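Local atomic coordinates of listeriolysin O (Listeria monocytogenes, PDB entry 4CDB), a protein that binds cholesterol-containing host membranes, oligomerises and inserts into them after a major conformational change, forming pores that lyse the cell. Residues 90-95 with 230-235; 223-228 with 252-257; 413-418 with 424-429. All coordinates share one frame; numbering follows the deposited sequence.

Interactions 1 and 2 are neighbours, their centres about 8 Å apart, while interaction 3 lies at the other end of the elongated molecule, about 86 and 83 Å from interactions 1 and 2, centre to centre. The first two are interleaved along the chain, in the order 90-95, 223-228, 230-235 and 252-257. They pin one loop, between strand 207-222 and helix 238-243, against the adjacent antiparallel strands 92-94 and 252-260. Phe-231 of interaction 1 packs on Tyr-254 and Pro-225 of interaction 2, making the pair continuous. Interaction 3 comes later in sequence, in the C-terminal beta sandwich that carries the undecapeptide and the cholesterol-binding motif, and touches neither of the others.

Interaction 1: residues 90-95 with 230-235; sequences GALVKA and RFFGKA
Phe-231 and Phe-232 come up from the loop 230-235 against the forked end of Leu-92, and each aromatic ring takes a different methyl. Phe-231 is the first to arrive. Its CD2 lies 3.9 Å from Leu-92 CD2, and the same methyl is 4.1 Å from Phe-231 CB, so the leucine branch rests where the ring joins its stem. The methyl meets this ring obliquely. Further out, the ring makes an edge-to-face contact with Tyr-254, and the backbone oxygen of Phe-231 accepts a hydrogen bond from Arg-111 NE. Another nitrogen of that guanidinium, NH2, binds Gly-90 O, so one arginine spans the two segments beside the apolar contact.

Leu-92 opens strand 92-94, which pairs antiparallel with strand 252-260 in the large sheet of the toxin's N-terminal part. The contact is thus a loop packed on a sheet, in a region that corresponds to domain 1 of the cholesterol-dependent cytolysins. The leucine leans back beside its own backbone N (chi1 -61°) and then runs straight on to one methyl (chi2 -177°), which pushes the fork out toward the phenylalanines.

Next along the loop, Phe-232 leaves the backbone in another direction, yet its ring swings in to the second methyl. Phe-232 CE1 stands 3.6 Å from Leu-92 CD1, the nearest approach between the segments, with Phe-232 CD1 at 4.0 Å from the same carbon. This meeting too is oblique. The same side chain also touches Ile-23 and Ile-27 of helix 14-28.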
loop_
_atom_site.group_PDB
_atom_site.type_symbol
_atom_site.label_atom_id
_atom_site.label_comp_id
_atom_site.label_asym_id
_atom_site.label_seq_id
_atom_site.Cartn_x
_atom_site.Cartn_y
_atom_site.Cartn_z
ATOM N N GLY A 90 -2.162 12.747 -26.716
ATOM C CA GLY A 90 -1.536 13.607 -27.704
ATOM C C GLY A 90 -1.030 14.930 -27.159
ATOM O O GLY A 90 -0.359 15.684 -27.864
ATOM N N ALA A 91 -1.351 15.213 -25.901
ATOM C CA ALA A 91 -0.941 16.464 -25.271
ATOM C C ALA A 91 0.579 16.600 -25.196
ATOM O O ALA A 91 1.284 15.642 -24.880
ATOM C CB ALA A 91 -1.550 16.583 -23.886
ATOM N N LEU A 92 1.073 17.798 -25.488
ATOM C CA LEU A 92 2.504 18.076 -25.437
ATOM C C LEU A 92 2.894 18.630 -24.073
ATOM O O LEU A 92 2.308 19.607 -23.602
ATOM C CB LEU A 92 2.891 19.076 -26.528
ATOM C CG LEU A 92 2.648 18.652 -27.977
ATOM C CD1 LEU A 92 3.143 19.719 -28.937
ATOM C CD2 LEU A 92 3.341 17.337 -28.246
ATOM N N VAL A 93 3.882 18.009 -23.437
ATOM C CA VAL A 93 4.329 18.445 -22.116
ATOM C C VAL A 93 5.853 18.491 -22.010
ATOM O O VAL A 93 6.564 17.891 -22.818
ATOM C CB VAL A 93 3.791 17.517 -21.000
ATOM C CG1 VAL A 93 2.270 17.595 -20.909
ATOM C CG2 VAL A 93 4.245 16.089 -21.241
ATOM N N LYS A 94 6.344 19.218 -21.011
ATOM C CA LYS A 94 7.758 19.189 -20.667
ATOM C C LYS A 94 8.027 18.009 -19.748
ATOM O O LYS A 94 7.263 17.752 -18.818
ATOM C CB LYS A 94 8.168 20.477 -19.957
ATOM C CG LYS A 94 8.086 21.726 -20.806
ATOM C CD LYS A 94 8.465 22.948 -19.988
ATOM C CE LYS A 94 8.430 24.212 -20.828
ATOM N NZ LYS A 94 8.715 25.431 -20.017
ATOM N N ALA A 95 9.115 17.294 -20.007
ATOM C CA ALA A 95 9.506 16.189 -19.144
ATOM C C ALA A 95 10.431 16.703 -18.046
ATOM O O ALA A 95 11.654 16.673 -18.192
ATOM C CB ALA A 95 10.189 15.097 -19.944
ATOM N N ARG A 230 6.214 16.849 -36.468
ATOM C CA ARG A 230 4.875 16.477 -36.936
ATOM C C ARG A 230 3.746 16.927 -36.010
ATOM O O ARG A 230 2.635 17.182 -36.466
ATOM C CB ARG A 230 4.773 14.968 -37.185
ATOM C CG ARG A 230 4.810 14.576 -38.655
ATOM C CD ARG A 230 3.756 15.324 -39.467
ATOM N NE ARG A 230 2.540 14.543 -39.689
ATOM C CZ ARG A 230 1.378 14.760 -39.078
ATOM N NH1 ARG A 230 1.256 15.742 -38.195
ATOM N NH2 ARG A 230 0.332 13.993 -39.355
ATOM N N PHE A 231 4.028 17.022 -34.715
ATOM C CA PHE A 231 2.993 17.375 -33.746
ATOM C C PHE A 231 2.737 18.878 -33.669
ATOM O O PHE A 231 1.711 19.315 -33.146
ATOM C CB PHE A 231 3.326 16.817 -32.358
ATOM C CG PHE A 231 2.905 15.386 -32.163
ATOM C CD1 PHE A 231 2.106 14.751 -33.102
ATOM C CD2 PHE A 231 3.301 14.678 -31.038
ATOM C CE1 PHE A 231 1.713 13.435 -32.928
ATOM C CE2 PHE A 231 2.912 13.362 -30.857
ATOM C CZ PHE A 231 2.115 12.739 -31.804
ATOM N N PHE A 232 3.663 19.667 -34.201
ATOM C CA PHE A 232 3.545 21.117 -34.122
ATOM C C PHE A 232 2.830 21.709 -35.328
ATOM O O PHE A 232 2.934 21.189 -36.440
ATOM C CB PHE A 232 4.925 21.753 -33.969
ATOM C CG PHE A 232 5.648 21.319 -32.731
ATOM C CD1 PHE A 232 5.327 21.868 -31.501
ATOM C CD2 PHE A 232 6.644 20.358 -32.794
ATOM C CE1 PHE A 232 5.990 21.467 -30.353
ATOM C CE2 PHE A 232 7.309 19.955 -31.653
ATOM C CZ PHE A 232 6.983 20.509 -30.433
ATOM N N GLY A 233 2.103 22.799 -35.097
ATOM C CA GLY A 233 1.464 23.533 -36.175
ATOM C C GLY A 233 2.497 24.118 -37.118
ATOM O O GLY A 233 3.655 24.310 -36.736
ATOM N N LYS A 234 2.079 24.412 -38.346
ATOM C CA LYS A 234 3.000 24.867 -39.380
ATOM C C LYS A 234 3.592 26.246 -39.102
ATOM O O LYS A 234 4.551 26.655 -39.757
ATOM C CB LYS A 234 2.309 24.867 -40.743
ATOM C CG LYS A 234 1.121 25.809 -40.835
ATOM C CD LYS A 234 0.384 25.618 -42.150
ATOM C CE LYS A 234 -0.809 26.555 -42.262
ATOM N NZ LYS A 234 -1.591 26.333 -43.514
ATOM N N ALA A 235 3.022 26.962 -38.137
ATOM C CA ALA A 235 3.505 28.298 -37.800
ATOM C C ALA A 235 4.514 28.280 -36.653
ATOM O O ALA A 235 5.100 29.311 -36.321
ATOM C CB ALA A 235 2.341 29.216 -37.465
#

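Interaction 2: residues 223-228 with 252-257; sequences NEPTRP and PAYISS
Tyr-254 drives its phenol end from strand 252-260 of the large antiparallel sheet into the loop that follows strand 207-222, at Glu-224 and Pro-225. The van der Waals contacts come first. Tyr-254 OH is 3.4 Å from Glu-224 CG and 3.8 Å from Glu-224 CB, so the hydroxyl meets the aliphatic stem of the glutamate. The two side chains cross at about a right angle, with the carboxylate and ring planes 77° apart. Pro-225 and the tyrosine come at each other from opposite directions, with Pro-225 CD 4.3 Å from Tyr-254 CZ, oblique to the ring. Tyr-254 is aimed at the loop by a chi1 of 65°, which sets CG between the backbone N and the carbonyl carbon.

The polar bonds all go to other parts of the protein. Tyr-254 OH is hydrogen-bonded to Asn-357 OD1, with a weak second bond to Asn-352 ND2 from the adjacent strand 345-353. Asn-223, whose CB points away from the strand, uses OD1 on Thr-115 N and ND2 on Ser-6 OG.

Asn-357 also binds Pro-225 O through ND2. A single amide therefore holds both the phenol and the loop backbone, and the buried hydroxyl is satisfied although its neighbours across this contact are carbon atoms.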
loop_
_atom_site.group_PDB
_atom_site.type_symbol
_atom_site.label_atom_id
_atom_site.label_comp_id
_atom_site.label_asym_id
_atom_site.label_seq_id
_atom_site.Cartn_x
_atom_site.Cartn_y
_atom_site.Cartn_z
ATOM N N ASN A 223 -0.724 7.931 -32.512
ATOM C CA ASN A 223 0.316 7.540 -33.460
ATOM C C ASN A 223 1.681 8.075 -33.035
ATOM O O ASN A 223 1.771 9.137 -32.421
ATOM C CB ASN A 223 -0.018 8.060 -34.859
ATOM C CG ASN A 223 0.056 9.574 -34.949
ATOM O OD1 ASN A 223 -0.831 10.280 -34.471
ATOM N ND2 ASN A 223 1.117 10.079 -35.571
ATOM N N GLU A 224 2.739 7.336 -33.353
ATOM C CA GLU A 224 4.094 7.802 -33.083
ATOM C C GLU A 224 4.691 8.428 -34.338
ATOM O O GLU A 224 5.018 7.724 -35.292
ATOM C CB GLU A 224 4.979 6.659 -32.575
ATOM C CG GLU A 224 4.546 6.077 -31.237
ATOM C CD GLU A 224 5.510 5.029 -30.707
ATOM O OE1 GLU A 224 6.495 4.713 -31.406
ATOM O OE2 GLU A 224 5.282 4.521 -29.587
ATOM N N PRO A 225 4.838 9.762 -34.337
ATOM C CA PRO A 225 5.324 10.498 -35.510
ATOM C C PRO A 225 6.768 10.150 -35.858
ATOM O O PRO A 225 7.598 9.975 -34.962
ATOM C CB PRO A 225 5.223 11.961 -35.069
ATOM C CG PRO A 225 5.326 11.910 -33.581
ATOM C CD PRO A 225 4.614 10.650 -33.182
ATOM N N THR A 226 7.059 10.050 -37.151
ATOM C CA THR A 226 8.411 9.751 -37.610
ATOM C C THR A 226 9.315 10.976 -37.510
ATOM O O THR A 226 10.539 10.858 -37.545
ATOM C CB THR A 226 8.416 9.246 -39.064
ATOM O OG1 THR A 226 7.745 10.195 -39.904
ATOM C CG2 THR A 226 7.717 7.898 -39.169
ATOM N N ARG A 227 8.702 12.150 -37.398
ATOM C CA ARG A 227 9.437 13.398 -37.232
ATOM C C ARG A 227 8.921 14.132 -36.006
ATOM O O ARG A 227 7.711 14.196 -35.782
ATOM C CB ARG A 227 9.287 14.291 -38.464
ATOM C CG ARG A 227 9.780 13.664 -39.755
ATOM C CD ARG A 227 9.467 14.556 -40.949
ATOM N NE ARG A 227 10.069 15.879 -40.810
ATOM C CZ ARG A 227 9.825 16.905 -41.620
ATOM N NH1 ARG A 227 8.984 16.770 -42.637
ATOM N NH2 ARG A 227 10.422 18.069 -41.409
ATOM N N PRO A 228 9.842 14.681 -35.200
ATOM C CA PRO A 228 9.477 15.450 -34.005
ATOM C C PRO A 228 8.586 16.644 -34.331
ATOM O O PRO A 228 7.746 17.026 -33.518
ATOM C CB PRO A 228 10.832 15.928 -33.475
ATOM C CG PRO A 228 11.801 14.891 -33.944
ATOM C CD PRO A 228 11.297 14.465 -35.297
ATOM N N PRO A 252 11.020 17.905 -24.539
ATOM C CA PRO A 252 9.613 17.810 -24.930
ATOM C C PRO A 252 9.140 16.358 -24.951
ATOM O O PRO A 252 9.888 15.464 -25.356
ATOM C CB PRO A 252 9.606 18.398 -26.342
ATOM C CG PRO A 252 10.971 18.119 -26.867
ATOM C CD PRO A 252 11.889 18.247 -25.679
ATOM N N ALA A 253 7.913 16.132 -24.496
ATOM C CA ALA A 253 7.325 14.800 -24.510
ATOM C C ALA A 253 5.842 14.904 -24.830
ATOM O O ALA A 253 5.257 15.985 -24.744
ATOM C CB ALA A 253 7.533 14.108 -23.168
ATOM N N TYR A 254 5.235 13.782 -25.204
ATOM C CA TYR A 254 3.800 13.751 -25.457
ATOM C C TYR A 254 3.122 12.594 -24.731
ATOM O O TYR A 254 3.741 11.563 -24.462
ATOM C CB TYR A 254 3.505 13.682 -26.960
ATOM C CG TYR A 254 3.966 12.410 -27.634
ATOM C CD1 TYR A 254 5.287 12.255 -28.031
ATOM C CD2 TYR A 254 3.078 11.371 -27.887
ATOM C CE1 TYR A 254 5.714 11.096 -28.650
ATOM C CE2 TYR A 254 3.497 10.209 -28.507
ATOM C CZ TYR A 254 4.816 10.078 -28.887
ATOM O OH TYR A 254 5.241 8.925 -29.505
ATOM N N ILE A 255 1.847 12.774 -24.408
ATOM C CA ILE A 255 1.066 11.706 -23.803
ATOM C C ILE A 255 0.689 10.694 -24.885
ATOM O O ILE A 255 -0.159 10.964 -25.737
ATOM C CB ILE A 255 -0.185 12.260 -23.094
ATOM C CG1 ILE A 255 0.223 13.282 -22.026
ATOM C CG2 ILE A 255 -0.994 11.137 -22.474
ATOM C CD1 ILE A 255 -0.936 13.843 -21.224
ATOM N N SER A 256 1.338 9.533 -24.849
ATOM C CA SER A 256 1.175 8.518 -25.886
ATOM C C SER A 256 -0.063 7.643 -25.689
ATOM O O SER A 256 -0.584 7.076 -26.645
ATOM C CB SER A 256 2.431 7.646 -25.975
ATOM O OG SER A 256 2.783 7.129 -24.702
ATOM N N SER A 257 -0.533 7.540 -24.449
ATOM C CA SER A 257 -1.686 6.702 -24.138
ATOM C C SER A 257 -2.328 7.106 -22.817
ATOM O O SER A 257 -1.629 7.443 -21.865
ATOM C CB SER A 257 -1.273 5.231 -24.082
ATOM O OG SER A 257 -2.385 4.401 -23.802
#

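Interaction 3: residues 413-418 with 424-429; sequences KNWSEN and AHFTSS
Trp-415 meets Phe-426 and Ser-428 in an edge-on contact near the surface, reaching between the two sheets of the C-terminal beta sandwich. The tryptophan follows strand 408-414, an outermost strand of the four-stranded sheet, whereas Phe-426 and Ser-428 belong to strand 426-432 of the facing sheet. The backbones stay well apart here: even the nearest CA atoms, Trp-415 and Ser-429, are 10.2 Å from each other, so side chains alone bridge the distance.

The six-membered side of the indole does the touching. Trp-415 CH2 is 4.0 Å from Phe-426 CE2 and 4.1 Å from Phe-426 CZ. The two rings approach from opposite directions, and each lies at the other's edge, so this is rim against rim, with neither an offset nor a T-shaped stack. Next to it, Ser-428 OG sits 3.6 Å from Trp-415 CZ2, again close to the indole plane. The serine faces a carbon edge; Trp-415 NE1 is 4.7 Å from Ser-428 OG, and no hydrogen bond forms. With its CG anti to the backbone N (chi1 -171°), the indole is thrown straight out at the other sheet, and Phe-426 answers with the same kind of extended first torsion (175°).

One face of the indole is covered from within its own segment. Trp-415 starts a type I beta turn that ends at Asn-418, closed by a bond from Asn-418 N to Trp-415 O, and this turn brings Glu-417 CB 3.5 Å above the plane, over the ring centre. Glu-417 OE1 is then held in a salt bridge to Lys-422. Around the contact, the tryptophan side chain also rests on Ile-395 of strand 391-402 and on Ile-383 of strand 362-385, whose residues His-385 and Ile-383 pair with the backbones of Phe-426 and Ser-428.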
loop_
_atom_site.group_PDB
_atom_site.type_symbol
_atom_site.label_atom_id
_atom_site.label_comp_id
_atom_site.label_asym_id
_atom_site.label_seq_id
_atom_site.Cartn_x
_atom_site.Cartn_y
_atom_site.Cartn_z
ATOM N N LYS A 413 13.486 -13.476 38.545
ATOM C CA LYS A 413 12.543 -13.136 39.604
ATOM C C LYS A 413 12.114 -14.358 40.411
ATOM O O LYS A 413 11.951 -15.450 39.869
ATOM C CB LYS A 413 11.319 -12.422 39.022
ATOM C CG LYS A 413 11.632 -11.053 38.436
ATOM C CD LYS A 413 12.054 -10.075 39.524
ATOM C CE LYS A 413 13.104 -9.094 39.019
ATOM N NZ LYS A 413 12.646 -8.323 37.830
ATOM N N ASN A 414 11.942 -14.161 41.714
ATOM C CA ASN A 414 11.475 -15.219 42.597
ATOM C C ASN A 414 10.196 -14.825 43.320
ATOM O O ASN A 414 10.030 -13.675 43.725
ATOM C CB ASN A 414 12.553 -15.587 43.618
ATOM C CG ASN A 414 13.640 -16.461 43.029
ATOM O OD1 ASN A 414 13.359 -17.469 42.383
ATOM N ND2 ASN A 414 14.892 -16.074 43.245
ATOM N N TRP A 415 9.292 -15.787 43.470
ATOM C CA TRP A 415 8.078 -15.575 44.243
ATOM C C TRP A 415 8.450 -15.316 45.698
ATOM O O TRP A 415 9.346 -15.963 46.242
ATOM C CB TRP A 415 7.160 -16.792 44.143
ATOM C CG TRP A 415 5.802 -16.576 44.738
ATOM C CD1 TRP A 415 5.170 -15.381 44.932
ATOM C CD2 TRP A 415 4.911 -17.584 45.226
ATOM N NE1 TRP A 415 3.939 -15.585 45.506
ATOM C CE2 TRP A 415 3.754 -16.929 45.696
ATOM C CE3 TRP A 415 4.976 -18.978 45.307
ATOM C CZ2 TRP A 415 2.674 -17.622 46.242
ATOM C CZ3 TRP A 415 3.903 -19.664 45.848
ATOM C CH2 TRP A 415 2.767 -18.986 46.309
ATOM N N SER A 416 7.762 -14.367 46.322
ATOM C CA SER A 416 8.047 -13.986 47.698
ATOM C C SER A 416 7.781 -15.121 48.685
ATOM O O SER A 416 8.360 -15.154 49.770
ATOM C CB SER A 416 7.219 -12.763 48.083
ATOM O OG SER A 416 5.838 -13.062 48.017
ATOM N N GLU A 417 6.902 -16.046 48.310
ATOM C CA GLU A 417 6.523 -17.140 49.199
ATOM C C GLU A 417 7.382 -18.386 48.999
ATOM O O GLU A 417 7.087 -19.447 49.550
ATOM C CB GLU A 417 5.042 -17.492 49.025
ATOM C CG GLU A 417 4.087 -16.331 49.271
ATOM C CD GLU A 417 4.093 -15.847 50.713
ATOM O OE1 GLU A 417 4.467 -16.630 51.612
ATOM O OE2 GLU A 417 3.712 -14.681 50.947
ATOM N N ASN A 418 8.443 -18.255 48.208
ATOM C CA ASN A 418 9.350 -19.372 47.964
ATOM C C ASN A 418 9.965 -19.927 49.248
ATOM O O ASN A 418 10.343 -19.168 50.143
ATOM C CB ASN A 418 10.458 -18.969 46.987
ATOM C CG ASN A 418 10.031 -19.086 45.534
ATOM O OD1 ASN A 418 8.884 -19.413 45.231
ATOM N ND2 ASN A 418 10.961 -18.814 44.626
ATOM N N ALA A 424 -2.600 -26.511 54.315
ATOM C CA ALA A 424 -3.908 -26.401 53.681
ATOM C C ALA A 424 -4.853 -25.733 54.672
ATOM O O ALA A 424 -4.728 -25.950 55.879
ATOM C CB ALA A 424 -4.421 -27.779 53.299
ATOM N N HIS A 425 -5.796 -24.925 54.187
ATOM C CA HIS A 425 -6.005 -24.683 52.765
ATOM C C HIS A 425 -5.308 -23.395 52.335
ATOM O O HIS A 425 -5.610 -22.317 52.847
ATOM C CB HIS A 425 -7.506 -24.601 52.472
ATOM C CG HIS A 425 -7.834 -24.415 51.024
ATOM N ND1 HIS A 425 -8.658 -23.405 50.572
ATOM C CD2 HIS A 425 -7.455 -25.110 49.926
ATOM C CE1 HIS A 425 -8.770 -23.488 49.259
ATOM N NE2 HIS A 425 -8.050 -24.511 48.841
ATOM N N PHE A 426 -4.378 -23.513 51.392
ATOM C CA PHE A 426 -3.592 -22.366 50.956
ATOM C C PHE A 426 -3.911 -21.958 49.518
ATOM O O PHE A 426 -3.909 -22.789 48.608
ATOM C CB PHE A 426 -2.096 -22.648 51.115
ATOM C CG PHE A 426 -1.215 -21.557 50.578
ATOM C CD1 PHE A 426 -1.088 -20.354 51.255
ATOM C CD2 PHE A 426 -0.512 -21.734 49.398
ATOM C CE1 PHE A 426 -0.279 -19.346 50.762
ATOM C CE2 PHE A 426 0.299 -20.730 48.899
ATOM C CZ PHE A 426 0.416 -19.534 49.582
ATOM N N THR A 427 -4.193 -20.672 49.330
ATOM C CA THR A 427 -4.458 -20.121 48.006
ATOM C C THR A 427 -3.739 -18.789 47.828
ATOM O O THR A 427 -3.672 -17.980 48.754
ATOM C CB THR A 427 -5.965 -19.911 47.760
ATOM O OG1 THR A 427 -6.526 -19.144 48.834
ATOM C CG2 THR A 427 -6.686 -21.245 47.664
ATOM N N SER A 428 -3.202 -18.573 46.632
ATOM C CA SER A 428 -2.516 -17.330 46.301
ATOM C C SER A 428 -2.357 -17.204 44.790
ATOM O O SER A 428 -2.347 -18.206 44.075
ATOM C CB SER A 428 -1.148 -17.269 46.984
ATOM O OG SER A 428 -0.534 -16.009 46.784
ATOM N N SER A 429 -2.234 -15.971 44.309
ATOM C CA SER A 429 -2.055 -15.725 42.882
ATOM C C SER A 429 -0.807 -14.894 42.612
ATOM O O SER A 429 -0.614 -13.833 43.208
ATOM C CB SER A 429 -3.283 -15.028 42.288
ATOM O OG SER A 429 -4.391 -15.910 42.210
#